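Local coordinates for Na-translocating NADH-quinone reductase subunit C NqrC (Shewanella oneidensis, PDB 4XHF), which is the FMN-binding subunit C of a bacterial membrane complex, modelled here as its soluble fragment with flavin mononucleotide bound, at residues A[94-100]-A[112-116]; A[130-136]-A[147-153]; A[155-161]-A[185-191]; A[197-201]-A[228-232]. All coordinates share one frame; numbering follows the deposited sequence.

Contact 1 (A[94-100]-A[112-116]); sequences AINPETS and TRAND
Thr112 reaches the backbone of helix 90-95 with its hydroxyl: OG1 donates to Ala94 O at 2.8 Å, meeting the oxygen nearly head-on, with a C=O...donor angle of 175°. The torsion that allows this sets OG1 opposite the backbone N (chi1 -178°) and turns the methyl CG2 between N and carbonyl carbon, where it lies against the same carbonyl and meets Ile95 CG2 at 4.1 Å. Beside this bond the methyl of Ala114 packs on Ala94, its CB 3.7 Å from Ala94 CA. Further along, Asn115 N donates to Thr99 O at 2.9 Å, and a water bonded to the same oxygen passes the link on to Asp116 N. The Asn115 amide folds back over the Thr99-Ser100 peptide, ND2 lying 3.2 Å from Thr99 C.

The loop between helix and strand is braced from within. A type I turn runs from Asn96 to Thr99, and Asn96 O takes both the turn bond from Thr99 N and the hydroxyl of Ser100, from opposite faces of its plane. Thr99 OG1 donates in the carbonyl plane to Asn96 OD1 at 2.6 Å, on a lone pair. Arg113 points the other way, to a salt bridge with Asp75 and a bond to Glu238 O. Ser100 and Ala114 form an antiparallel non-hydrogen-bonded pair, which joins the short strand 100-101 to the start of strand 113-123 as a side branch of the antiparallel sheet, reached by the type I turn from helix 90-95.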
loop_
_atom_site.group_PDB
_atom_site.type_symbol
_atom_site.label_atom_id
_atom_site.label_comp_id
_atom_site.label_asym_id
_atom_site.label_seq_id
_atom_site.Cartn_x
_atom_site.Cartn_y
_atom_site.Cartn_z
ATOM N N ALA A 94 -5.097 0.784 -14.833
ATOM C CA ALA A 94 -3.694 0.495 -15.101
ATOM C C ALA A 94 -3.455 -0.047 -16.508
ATOM O O ALA A 94 -2.351 0.075 -17.038
ATOM C CB ALA A 94 -3.170 -0.487 -14.076
ATOM N N ILE A 95 -4.481 -0.642 -17.111
ATOM C CA ILE A 95 -4.330 -1.283 -18.418
ATOM C C ILE A 95 -4.964 -0.491 -19.558
ATOM O O ILE A 95 -4.719 -0.789 -20.726
ATOM C CB ILE A 95 -4.932 -2.708 -18.422
ATOM C CG1 ILE A 95 -6.344 -2.702 -17.829
ATOM C CG2 ILE A 95 -4.024 -3.657 -17.656
ATOM C CD1 ILE A 95 -7.081 -4.013 -17.987
ATOM N N ASN A 96 -5.776 0.510 -19.233
ATOM C CA ASN A 96 -6.359 1.352 -20.272
ATOM C C ASN A 96 -5.299 2.277 -20.868
ATOM O O ASN A 96 -4.689 3.059 -20.134
ATOM C CB ASN A 96 -7.522 2.175 -19.724
ATOM C CG ASN A 96 -7.871 3.343 -20.623
ATOM O OD1 ASN A 96 -7.652 4.499 -20.268
ATOM N ND2 ASN A 96 -8.388 3.044 -21.806
ATOM N N PRO A 97 -5.066 2.186 -22.193
ATOM C CA PRO A 97 -4.005 2.984 -22.826
ATOM C C PRO A 97 -4.145 4.492 -22.635
ATOM O O PRO A 97 -3.147 5.208 -22.720
ATOM C CB PRO A 97 -4.143 2.635 -24.312
ATOM C CG PRO A 97 -4.793 1.320 -24.341
ATOM C CD PRO A 97 -5.727 1.299 -23.171
ATOM N N GLU A 98 -5.364 4.961 -22.392
ATOM C CA GLU A 98 -5.624 6.394 -22.288
ATOM C C GLU A 98 -5.546 6.906 -20.851
ATOM O O GLU A 98 -5.742 8.097 -20.601
ATOM C CB GLU A 98 -6.999 6.716 -22.877
ATOM C CG GLU A 98 -7.181 6.232 -24.309
ATOM C CD GLU A 98 -6.106 6.756 -25.246
ATOM O OE1 GLU A 98 -5.636 7.897 -25.040
ATOM O OE2 GLU A 98 -5.725 6.025 -26.184
ATOM N N THR A 99 -5.268 6.008 -19.910
ATOM C CA THR A 99 -5.122 6.382 -18.507
ATOM C C THR A 99 -3.984 5.604 -17.858
ATOM O O THR A 99 -3.992 5.369 -16.648
ATOM C CB THR A 99 -6.415 6.126 -17.712
ATOM O OG1 THR A 99 -6.767 4.740 -17.794
ATOM C CG2 THR A 99 -7.559 6.970 -18.252
ATOM N N SER A 100 -3.009 5.207 -18.668
ATOM C CA SER A 100 -1.872 4.437 -18.180
ATOM C C SER A 100 -0.631 4.693 -19.024
ATOM O O SER A 100 -0.709 5.289 -20.098
ATOM C CB SER A 100 -2.191 2.942 -18.183
ATOM O OG SER A 100 -2.174 2.424 -19.502
ATOM N N THR A 112 2.695 -2.052 -16.910
ATOM C CA THR A 112 1.964 -0.820 -17.166
ATOM C C THR A 112 1.528 -0.204 -15.841
ATOM O O THR A 112 1.284 -0.919 -14.869
ATOM C CB THR A 112 0.739 -1.070 -18.075
ATOM O OG1 THR A 112 0.068 0.168 -18.343
ATOM C CG2 THR A 112 -0.234 -2.045 -17.430
ATOM N N ARG A 113 1.453 1.123 -15.805
ATOM C CA ARG A 113 1.084 1.845 -14.592
ATOM C C ARG A 113 -0.025 2.853 -14.868
ATOM O O ARG A 113 0.045 3.613 -15.830
ATOM C CB ARG A 113 2.302 2.562 -14.010
ATOM C CG ARG A 113 2.112 3.057 -12.585
ATOM C CD ARG A 113 2.920 4.316 -12.318
ATOM N NE ARG A 113 2.415 5.453 -13.083
ATOM C CZ ARG A 113 2.988 6.652 -13.119
ATOM N NH1 ARG A 113 4.100 6.888 -12.434
ATOM N NH2 ARG A 113 2.447 7.619 -13.847
ATOM N N ALA A 114 -1.045 2.858 -14.016
ATOM C CA ALA A 114 -2.114 3.842 -14.114
ATOM C C ALA A 114 -1.556 5.242 -13.899
ATOM O O ALA A 114 -0.536 5.415 -13.234
ATOM C CB ALA A 114 -3.206 3.547 -13.100
ATOM N N ASN A 115 -2.224 6.241 -14.463
ATOM C CA ASN A 115 -1.808 7.625 -14.278
ATOM C C ASN A 115 -2.203 8.132 -12.898
ATOM O O ASN A 115 -1.480 8.922 -12.289
ATOM C CB ASN A 115 -2.417 8.520 -15.358
ATOM C CG ASN A 115 -1.868 8.222 -16.740
ATOM O OD1 ASN A 115 -0.763 7.699 -16.883
ATOM N ND2 ASN A 115 -2.638 8.559 -17.767
ATOM N N ASP A 116 -3.351 7.663 -12.414
ATOM C CA ASP A 116 -3.875 8.066 -11.111
ATOM C C ASP A 116 -3.905 6.898 -10.134
ATOM O O ASP A 116 -4.144 5.755 -10.524
ATOM C CB ASP A 116 -5.288 8.641 -11.247
ATOM C CG ASP A 116 -5.344 9.861 -12.148
ATOM O OD1 ASP A 116 -4.290 10.492 -12.369
ATOM O OD2 ASP A 116 -6.447 10.189 -12.630
HETATM O O HOH W 1 -5.434 6.253 -14.237
#

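Contact 2 (A[130-136]-A[147-153]); sequences SSVVVPF and GYVAVEP
Strands 130-136 and 147-151 run antiparallel, their axes 4.5 Å apart at closest approach and their directions 156° apart. Three hydrogen-bonded pairs, Val132 with Val151, Val134 with Val149 and Phe136 with Gly147, each exchange two backbone bonds; Val149 N to Val134 O measures 2.9 Å. Between them Val133 faces Ala150 and Pro135 faces Tyr148 as non-hydrogen-bonded pairs. This is a beta hairpin in the middle of the antiparallel sheet, flanked by strands 113-123 and 158-165, and a classic bulge at Ser130 and Ser131, both opposite Val122, lies in the pairing with strand 113-123. On one face Val133 CG1 meets Tyr148 CB at 3.8 Å, the two side chains crossing at about a right angle, while CG2 touches Ala150 CB. The Tyr148 ring meets Pro135 obliquely, Tyr148 CE1 3.8 Å from Pro135 CB; helix 29-48 packs on this face through Leu41, Val45 and Ala48. On the other face the Phe136 ring is swung between its own N and carbonyl carbon (chi1 79°), which lays it across Gly147, which has no side chain. Val149 CG2 sits over one face of that ring, 3.5 Å from Phe136 CD1, and Tyr148 N lies at its edge, 3.4 Å from Phe136 CE1.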
loop_
_atom_site.group_PDB
_atom_site.type_symbol
_atom_site.label_atom_id
_atom_site.label_comp_id
_atom_site.label_asym_id
_atom_site.label_seq_id
_atom_site.Cartn_x
_atom_site.Cartn_y
_atom_site.Cartn_z
ATOM N N SER A 130 -3.044 11.046 10.910
ATOM C CA SER A 130 -2.486 9.883 11.592
ATOM C C SER A 130 -1.569 9.104 10.656
ATOM O O SER A 130 -0.479 8.687 11.042
ATOM C CB SER A 130 -3.614 8.986 12.109
ATOM O OG SER A 130 -3.123 7.967 12.962
ATOM N N SER A 131 -2.015 8.919 9.420
ATOM C CA SER A 131 -1.221 8.222 8.421
ATOM C C SER A 131 -1.814 8.434 7.039
ATOM O O SER A 131 -2.929 8.936 6.898
ATOM C CB SER A 131 -1.140 6.723 8.734
ATOM O OG SER A 131 -2.404 6.097 8.597
ATOM N N VAL A 132 -1.047 8.063 6.021
ATOM C CA VAL A 132 -1.543 8.025 4.656
ATOM C C VAL A 132 -1.386 6.601 4.143
ATOM O O VAL A 132 -0.281 6.057 4.124
ATOM C CB VAL A 132 -0.797 9.014 3.735
ATOM C CG1 VAL A 132 -1.409 9.011 2.338
ATOM C CG2 VAL A 132 -0.833 10.420 4.320
ATOM N N VAL A 133 -2.502 5.992 3.761
ATOM C CA VAL A 133 -2.499 4.628 3.254
ATOM C C VAL A 133 -2.492 4.654 1.731
ATOM O O VAL A 133 -3.356 5.279 1.111
ATOM C CB VAL A 133 -3.718 3.833 3.758
ATOM C CG1 VAL A 133 -3.588 2.364 3.385
ATOM C CG2 VAL A 133 -3.869 3.990 5.269
ATOM N N VAL A 134 -1.511 3.978 1.140
ATOM C CA VAL A 134 -1.376 3.926 -0.313
ATOM C C VAL A 134 -1.347 2.482 -0.806
ATOM O O VAL A 134 -0.838 1.598 -0.119
ATOM C CB VAL A 134 -0.097 4.647 -0.792
ATOM C CG1 VAL A 134 -0.110 6.094 -0.349
ATOM C CG2 VAL A 134 1.156 3.945 -0.276
ATOM N N PRO A 135 -1.898 2.239 -2.003
ATOM C CA PRO A 135 -1.840 0.904 -2.600
ATOM C C PRO A 135 -0.474 0.609 -3.203
ATOM O O PRO A 135 0.157 1.499 -3.772
ATOM C CB PRO A 135 -2.911 0.964 -3.689
ATOM C CG PRO A 135 -2.928 2.395 -4.097
ATOM C CD PRO A 135 -2.671 3.173 -2.838
ATOM N N PHE A 136 -0.024 -0.632 -3.073
ATOM C CA PHE A 136 1.192 -1.067 -3.736
ATOM C C PHE A 136 0.976 -2.478 -4.242
ATOM O O PHE A 136 0.192 -3.239 -3.676
ATOM C CB PHE A 136 2.394 -1.007 -2.790
ATOM C CG PHE A 136 2.468 -2.155 -1.836
ATOM C CD1 PHE A 136 1.547 -2.280 -0.813
ATOM C CD2 PHE A 136 3.458 -3.110 -1.961
ATOM C CE1 PHE A 136 1.613 -3.333 0.070
ATOM C CE2 PHE A 136 3.529 -4.167 -1.082
ATOM C CZ PHE A 136 2.605 -4.279 -0.064
ATOM N N GLY A 147 -1.529 -5.083 -2.070
ATOM C CA GLY A 147 -1.687 -4.706 -0.680
ATOM C C GLY A 147 -1.732 -3.207 -0.463
ATOM O O GLY A 147 -1.837 -2.431 -1.413
ATOM N N TYR A 148 -1.654 -2.811 0.805
ATOM C CA TYR A 148 -1.634 -1.406 1.195
ATOM C C TYR A 148 -0.553 -1.170 2.244
ATOM O O TYR A 148 -0.296 -2.037 3.082
ATOM C CB TYR A 148 -3.001 -0.968 1.741
ATOM C CG TYR A 148 -4.121 -1.015 0.726
ATOM C CD1 TYR A 148 -4.408 0.081 -0.078
ATOM C CD2 TYR A 148 -4.896 -2.157 0.572
ATOM C CE1 TYR A 148 -5.432 0.038 -1.006
ATOM C CE2 TYR A 148 -5.922 -2.209 -0.353
ATOM C CZ TYR A 148 -6.185 -1.108 -1.139
ATOM O OH TYR A 148 -7.204 -1.153 -2.063
ATOM N N VAL A 149 0.082 -0.002 2.177
ATOM C CA VAL A 149 1.038 0.435 3.191
ATOM C C VAL A 149 0.602 1.762 3.797
ATOM O O VAL A 149 0.393 2.743 3.083
ATOM C CB VAL A 149 2.455 0.601 2.614
ATOM C CG1 VAL A 149 3.433 1.039 3.700
ATOM C CG2 VAL A 149 2.921 -0.689 1.981
ATOM N N ALA A 150 0.468 1.779 5.120
ATOM C CA ALA A 150 0.177 3.000 5.856
ATOM C C ALA A 150 1.482 3.598 6.355
ATOM O O ALA A 150 2.263 2.918 7.017
ATOM C CB ALA A 150 -0.759 2.716 7.017
ATOM N N VAL A 151 1.718 4.865 6.027
ATOM C CA VAL A 151 2.932 5.552 6.446
ATOM C C VAL A 151 2.573 6.730 7.346
ATOM O O VAL A 151 1.550 7.379 7.147
ATOM C CB VAL A 151 3.757 6.043 5.231
ATOM C CG1 VAL A 151 4.247 4.862 4.412
ATOM C CG2 VAL A 151 2.942 6.985 4.356
ATOM N N GLU A 152 3.413 6.986 8.343
ATOM C CA GLU A 152 3.206 8.109 9.249
ATOM C C GLU A 152 3.457 9.426 8.511
ATOM O O GLU A 152 4.034 9.421 7.422
ATOM C CB GLU A 152 4.122 7.988 10.471
ATOM C CG GLU A 152 3.899 6.722 11.294
ATOM C CD GLU A 152 4.662 6.730 12.608
ATOM O OE1 GLU A 152 5.458 7.665 12.832
ATOM O OE2 GLU A 152 4.461 5.802 13.419
ATOM N N PRO A 153 3.020 10.556 9.094
ATOM C CA PRO A 153 3.147 11.871 8.450
ATOM C C PRO A 153 4.580 12.299 8.125
ATOM O O PRO A 153 4.749 13.305 7.436
ATOM C CB PRO A 153 2.529 12.820 9.483
ATOM C CG PRO A 153 1.574 11.981 10.234
ATOM C CD PRO A 153 2.252 10.651 10.348
#

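Contact 3 (A[155-161]-A[185-191]); sequences FNTIKGV and WKGKQLF
The Asn156 carboxamide lies stacked on that of Gln189, the two planes 20° apart although the side chains cross at about a right angle. With CG opposite the backbone N (chi1 -171°), Asn156 reaches past Gln189 to the backbone of Phe191: OD1 accepts from Phe191 N at 2.7 Å, and ND2 returns a weak bond to Phe191 O. One water joins Asn156 ND2, Gln189 OE1 and Phe191 O. The Gln189 chain runs extended to place NE2 3.1 Å from Thr157 OG1, the acceptor lying in the amide plane; that hydroxyl also bonds Asp154.

Ile158 faces the type II turn 185-188, whose backbone holds it by two bonds: Ile158 N donates to Lys188 O at 2.7 Å and Ile158 O accepts from Gly187 N. Its CD1 meets the edge of the Trp185 indole, 4.0 Å from CE3, and Val161 CG2 crosses the same residue obliquely, 3.5 Å from Trp185 CB. Lys159 and Lys186 run side by side in the same direction, with Lys186 CD against Lys159 O.

Strand 158-165 pairs through its other edge with strand 144-151, Lys159 and Gly160 forming a classic bulge opposite Ala150, while Trp185 meets Trp181 edge-to-face and packs on Val227 and Met231 of helix 221-234.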
loop_
_atom_site.group_PDB
_atom_site.type_symbol
_atom_site.label_atom_id
_atom_site.label_comp_id
_atom_site.label_asym_id
_atom_site.label_seq_id
_atom_site.Cartn_x
_atom_site.Cartn_y
_atom_site.Cartn_z
ATOM N N PHE A 155 6.221 10.344 6.405
ATOM C CA PHE A 155 6.243 9.669 5.110
ATOM C C PHE A 155 7.477 8.781 4.987
ATOM O O PHE A 155 8.097 8.685 3.926
ATOM C CB PHE A 155 6.186 10.696 3.979
ATOM C CG PHE A 155 4.987 11.599 4.053
ATOM C CD1 PHE A 155 3.719 11.071 4.225
ATOM C CD2 PHE A 155 5.131 12.972 3.979
ATOM C CE1 PHE A 155 2.614 11.896 4.303
ATOM C CE2 PHE A 155 4.030 13.802 4.057
ATOM C CZ PHE A 155 2.770 13.263 4.221
ATOM N N ASN A 156 7.812 8.125 6.093
ATOM C CA ASN A 156 8.962 7.236 6.162
ATOM C C ASN A 156 8.659 6.044 7.064
ATOM O O ASN A 156 8.837 4.892 6.671
ATOM C CB ASN A 156 10.189 7.995 6.673
ATOM C CG ASN A 156 11.467 7.191 6.557
ATOM O OD1 ASN A 156 11.526 6.194 5.839
ATOM N ND2 ASN A 156 12.504 7.630 7.260
ATOM N N THR A 157 8.181 6.332 8.271
ATOM C CA THR A 157 7.854 5.290 9.238
ATOM C C THR A 157 6.568 4.568 8.839
ATOM O O THR A 157 5.534 5.196 8.611
ATOM C CB THR A 157 7.699 5.873 10.659
ATOM O OG1 THR A 157 8.889 6.585 11.019
ATOM C CG2 THR A 157 7.449 4.771 11.681
ATOM N N ILE A 158 6.645 3.245 8.756
ATOM C CA ILE A 158 5.501 2.427 8.382
ATOM C C ILE A 158 4.548 2.238 9.564
ATOM O O ILE A 158 4.963 1.829 10.648
ATOM C CB ILE A 158 5.957 1.054 7.860
ATOM C CG1 ILE A 158 6.858 1.235 6.635
ATOM C CG2 ILE A 158 4.754 0.182 7.510
ATOM C CD1 ILE A 158 7.560 -0.026 6.193
ATOM N N LYS A 159 3.269 2.537 9.338
ATOM C CA LYS A 159 2.234 2.390 10.361
ATOM C C LYS A 159 1.545 1.031 10.251
ATOM O O LYS A 159 0.870 0.588 11.179
ATOM C CB LYS A 159 1.200 3.514 10.235
ATOM C CG LYS A 159 0.271 3.671 11.436
ATOM C CD LYS A 159 0.972 4.346 12.605
ATOM C CE LYS A 159 0.021 4.589 13.766
ATOM N NZ LYS A 159 -1.096 5.492 13.383
ATOM N N GLY A 160 1.711 0.373 9.108
ATOM C CA GLY A 160 1.142 -0.946 8.907
ATOM C C GLY A 160 1.146 -1.379 7.455
ATOM O O GLY A 160 1.010 -0.557 6.547
ATOM N N VAL A 161 1.314 -2.681 7.246
ATOM C CA VAL A 161 1.270 -3.272 5.917
ATOM C C VAL A 161 0.190 -4.345 5.866
ATOM O O VAL A 161 0.095 -5.184 6.762
ATOM C CB VAL A 161 2.625 -3.884 5.531
ATOM C CG1 VAL A 161 2.543 -4.576 4.174
ATOM C CG2 VAL A 161 3.697 -2.810 5.514
ATOM N N TRP A 185 6.447 -5.294 9.909
ATOM C CA TRP A 185 6.739 -4.065 9.178
ATOM C C TRP A 185 6.458 -2.821 10.015
ATOM O O TRP A 185 7.014 -1.755 9.751
ATOM C CB TRP A 185 5.920 -4.010 7.887
ATOM C CG TRP A 185 6.288 -5.069 6.887
ATOM C CD1 TRP A 185 5.864 -6.365 6.871
ATOM C CD2 TRP A 185 7.147 -4.916 5.751
ATOM N NE1 TRP A 185 6.410 -7.030 5.800
ATOM C CE2 TRP A 185 7.200 -6.161 5.096
ATOM C CE3 TRP A 185 7.876 -3.846 5.225
ATOM C CZ2 TRP A 185 7.955 -6.367 3.944
ATOM C CZ3 TRP A 185 8.623 -4.052 4.083
ATOM C CH2 TRP A 185 8.657 -5.302 3.454
ATOM N N LYS A 186 5.594 -2.960 11.016
ATOM C CA LYS A 186 5.207 -1.833 11.858
ATOM C C LYS A 186 6.427 -1.196 12.520
ATOM O O LYS A 186 7.189 -1.867 13.216
ATOM C CB LYS A 186 4.199 -2.289 12.922
ATOM C CG LYS A 186 3.779 -1.214 13.925
ATOM C CD LYS A 186 2.977 -0.110 13.264
ATOM C CE LYS A 186 2.600 0.985 14.251
ATOM N NZ LYS A 186 1.622 0.511 15.269
ATOM N N GLY A 187 6.611 0.099 12.283
ATOM C CA GLY A 187 7.678 0.855 12.917
ATOM C C GLY A 187 8.926 0.971 12.064
ATOM O O GLY A 187 9.808 1.781 12.348
ATOM N N LYS A 188 9.005 0.157 11.017
ATOM C CA LYS A 188 10.144 0.192 10.111
ATOM C C LYS A 188 10.100 1.458 9.263
ATOM O O LYS A 188 9.051 2.089 9.141
ATOM C CB LYS A 188 10.156 -1.051 9.220
ATOM C CG LYS A 188 10.228 -2.365 9.985
ATOM C CD LYS A 188 11.546 -2.517 10.725
ATOM C CE LYS A 188 11.574 -3.788 11.551
ATOM N NZ LYS A 188 12.933 -4.068 12.089
ATOM N N GLN A 189 11.240 1.819 8.675
ATOM C CA GLN A 189 11.344 3.042 7.883
ATOM C C GLN A 189 11.802 2.767 6.452
ATOM O O GLN A 189 12.775 2.050 6.224
ATOM C CB GLN A 189 12.297 4.026 8.563
ATOM C CG GLN A 189 11.716 4.643 9.823
ATOM C CD GLN A 189 12.597 5.727 10.402
ATOM O OE1 GLN A 189 13.824 5.665 10.305
ATOM N NE2 GLN A 189 11.976 6.735 11.003
ATOM N N LEU A 190 11.088 3.356 5.497
ATOM C CA LEU A 190 11.326 3.110 4.078
ATOM C C LEU A 190 12.657 3.665 3.583
ATOM O O LEU A 190 13.345 3.013 2.798
ATOM C CB LEU A 190 10.187 3.707 3.248
ATOM C CG LEU A 190 8.826 3.026 3.399
ATOM C CD1 LEU A 190 7.727 3.961 2.947
ATOM C CD2 LEU A 190 8.775 1.733 2.604
ATOM N N PHE A 191 13.014 4.862 4.045
ATOM C CA PHE A 191 14.162 5.593 3.508
ATOM C C PHE A 191 15.253 5.852 4.538
ATOM O O PHE A 191 14.988 5.894 5.740
ATOM C CB PHE A 191 13.704 6.933 2.935
ATOM C CG PHE A 191 12.545 6.823 1.994
ATOM C CD1 PHE A 191 12.744 6.485 0.667
ATOM C CD2 PHE A 191 11.256 7.068 2.433
ATOM C CE1 PHE A 191 11.678 6.387 -0.201
ATOM C CE2 PHE A 191 10.187 6.972 1.570
ATOM C CZ PHE A 191 10.399 6.632 0.252
HETATM O O HOH W 2 15.316 7.149 8.234
#

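Contact 4 (A[197-201]-A[228-232]); sequences FAMRL and QRAME
Phe197 lays its ring flat on helix 221-234, with Glu232 CA 3.6 Å from the ring centroid and only 9° off the normal, a CH-pi contact over the middle of the face. Glu232 N sits over the same face, 3.5 Å from Phe197 CZ, and Met231 CB approaches CZ at 3.9 Å. The Glu232 carboxylate plane is 6° from the ring plane, and its CB and CG lie along the CE2-CD2 side. Phe197 gets there with CG opposite the backbone N (chi1 -174°), while Met199 N of its own segment lies over the opposite ring face, toward the rim.

One helical turn earlier, Gln228 stretches out extended and slides past Leu201 in the opposite direction. Its OE1 accepts from Leu201 N at 3.1 Å, so a helix side chain holds the backbone of strand 200-202. The aliphatic part of Gln228 fits between Met199 O, 3.6 Å from its CG, and Leu201 CD1, and Arg200 CD lies 3.9 Å from Gln228 NE2.

In the next shell, Met199 and Met231 both touch Trp185, Phe197 rests on Leu190, and Arg200 bonds through its backbone to His212 and to Val214 of the parallel strand 213-215. This is packing of helix 221-234 against the start of strand 200-202 and the loop leading into it, within the FMN-binding domain, with the Leu201 side chain about 9 Å from the bound flavin mononucleotide.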
loop_
_atom_site.group_PDB
_atom_site.type_symbol
_atom_site.label_atom_id
_atom_site.label_comp_id
_atom_site.label_asym_id
_atom_site.label_seq_id
_atom_site.Cartn_x
_atom_site.Cartn_y
_atom_site.Cartn_z
ATOM N N PHE A 197 15.577 4.756 -0.699
ATOM C CA PHE A 197 14.871 3.563 -0.248
ATOM C C PHE A 197 15.862 2.562 0.343
ATOM O O PHE A 197 16.880 2.256 -0.278
ATOM C CB PHE A 197 14.099 2.938 -1.409
ATOM C CG PHE A 197 13.238 1.781 -1.010
ATOM C CD1 PHE A 197 11.943 1.984 -0.572
ATOM C CD2 PHE A 197 13.721 0.486 -1.081
ATOM C CE1 PHE A 197 11.147 0.920 -0.207
ATOM C CE2 PHE A 197 12.931 -0.582 -0.719
ATOM C CZ PHE A 197 11.641 -0.365 -0.282
ATOM N N ALA A 198 15.558 2.053 1.537
ATOM C CA ALA A 198 16.537 1.299 2.319
ATOM C C ALA A 198 16.021 -0.039 2.848
ATOM O O ALA A 198 16.795 -0.825 3.396
ATOM C CB ALA A 198 17.021 2.156 3.484
ATOM N N MET A 199 14.725 -0.302 2.699
ATOM C CA MET A 199 14.145 -1.544 3.210
ATOM C C MET A 199 14.757 -2.768 2.532
ATOM O O MET A 199 14.817 -2.845 1.306
ATOM C CB MET A 199 12.627 -1.558 3.016
ATOM C CG MET A 199 11.869 -0.551 3.863
ATOM S SD MET A 199 11.962 -0.836 5.641
ATOM C CE MET A 199 11.198 -2.446 5.806
ATOM N N ARG A 200 15.211 -3.715 3.348
ATOM C CA ARG A 200 15.772 -4.971 2.862
ATOM C C ARG A 200 15.246 -6.129 3.698
ATOM O O ARG A 200 15.223 -6.046 4.927
ATOM C CB ARG A 200 17.303 -4.948 2.917
ATOM C CG ARG A 200 17.953 -3.840 2.111
ATOM C CD ARG A 200 17.804 -4.068 0.619
ATOM N NE ARG A 200 18.412 -2.989 -0.157
ATOM C CZ ARG A 200 17.801 -1.852 -0.484
ATOM N NH1 ARG A 200 16.549 -1.622 -0.108
ATOM N NH2 ARG A 200 18.449 -0.937 -1.193
ATOM N N LEU A 201 14.820 -7.202 3.040
ATOM C CA LEU A 201 14.428 -8.411 3.757
ATOM C C LEU A 201 15.671 -9.204 4.140
ATOM O O LEU A 201 16.532 -9.470 3.301
ATOM C CB LEU A 201 13.477 -9.265 2.919
ATOM C CG LEU A 201 12.001 -9.015 3.236
ATOM C CD1 LEU A 201 11.560 -7.652 2.725
ATOM C CD2 LEU A 201 11.140 -10.116 2.656
ATOM N N GLN A 228 9.570 -6.531 -1.512
ATOM C CA GLN A 228 10.592 -5.519 -1.308
ATOM C C GLN A 228 10.693 -4.612 -2.530
ATOM O O GLN A 228 10.742 -3.388 -2.405
ATOM C CB GLN A 228 11.933 -6.193 -1.022
ATOM C CG GLN A 228 13.091 -5.254 -0.752
ATOM C CD GLN A 228 14.416 -5.964 -0.852
ATOM O OE1 GLN A 228 14.729 -6.842 -0.045
ATOM N NE2 GLN A 228 15.203 -5.597 -1.856
ATOM N N ARG A 229 10.704 -5.219 -3.712
ATOM C CA ARG A 229 10.792 -4.472 -4.960
ATOM C C ARG A 229 9.496 -3.724 -5.253
ATOM O O ARG A 229 9.509 -2.665 -5.882
ATOM C CB ARG A 229 11.134 -5.413 -6.114
ATOM C CG ARG A 229 12.588 -5.855 -6.122
ATOM C CD ARG A 229 12.880 -6.820 -7.256
ATOM N NE ARG A 229 13.651 -7.978 -6.795
ATOM C CZ ARG A 229 13.215 -9.238 -6.791
ATOM N NH1 ARG A 229 12.001 -9.555 -7.234
ATOM N NH2 ARG A 229 14.012 -10.199 -6.345
ATOM N N ALA A 230 8.380 -4.277 -4.791
ATOM C CA ALA A 230 7.085 -3.632 -4.962
ATOM C C ALA A 230 7.068 -2.294 -4.239
ATOM O O ALA A 230 6.648 -1.282 -4.797
ATOM C CB ALA A 230 5.972 -4.528 -4.450
ATOM N N MET A 231 7.535 -2.292 -2.996
ATOM C CA MET A 231 7.604 -1.063 -2.220
ATOM C C MET A 231 8.664 -0.119 -2.779
ATOM O O MET A 231 8.481 1.096 -2.768
ATOM C CB MET A 231 7.892 -1.372 -0.753
ATOM C CG MET A 231 6.707 -1.970 -0.019
ATOM S SD MET A 231 7.083 -2.317 1.704
ATOM C CE MET A 231 5.636 -3.253 2.185
ATOM N N GLU A 232 9.763 -0.679 -3.276
ATOM C CA GLU A 232 10.836 0.130 -3.842
ATOM C C GLU A 232 10.337 0.967 -5.016
ATOM O O GLU A 232 10.744 2.117 -5.186
ATOM C CB GLU A 232 11.997 -0.751 -4.295
ATOM C CG GLU A 232 13.159 0.042 -4.865
ATOM C CD GLU A 232 14.292 -0.840 -5.333
ATOM O OE1 GLU A 232 14.178 -2.074 -5.192
ATOM O OE2 GLU A 232 15.294 -0.301 -5.849
#

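In the fold
The four contacts follow one another along the chain, each closing before the next opens. Contacts 1, 2 and 3 reach the same antiparallel sheet through its successive strands 113-123, 129-139, 144-151 and 158-165. Contact 1 lies at its margin, its centre about 21 Å from that of contact 2 and across the chain's centre from contact 3. Contacts 2 and 3 have centres about 9 Å apart and share strand pairing, Ala150 O lying 2.6 Å from Lys159 N. Contact 4, its centre about 11 Å from that of contact 3, packs Met231 of helix 221-234 on Val149 and Phe136 of the sheet and Trp185 of loop 185-191. Contacts 2 to 4 thus pack continuously from the central hairpin to the flavin-bearing side.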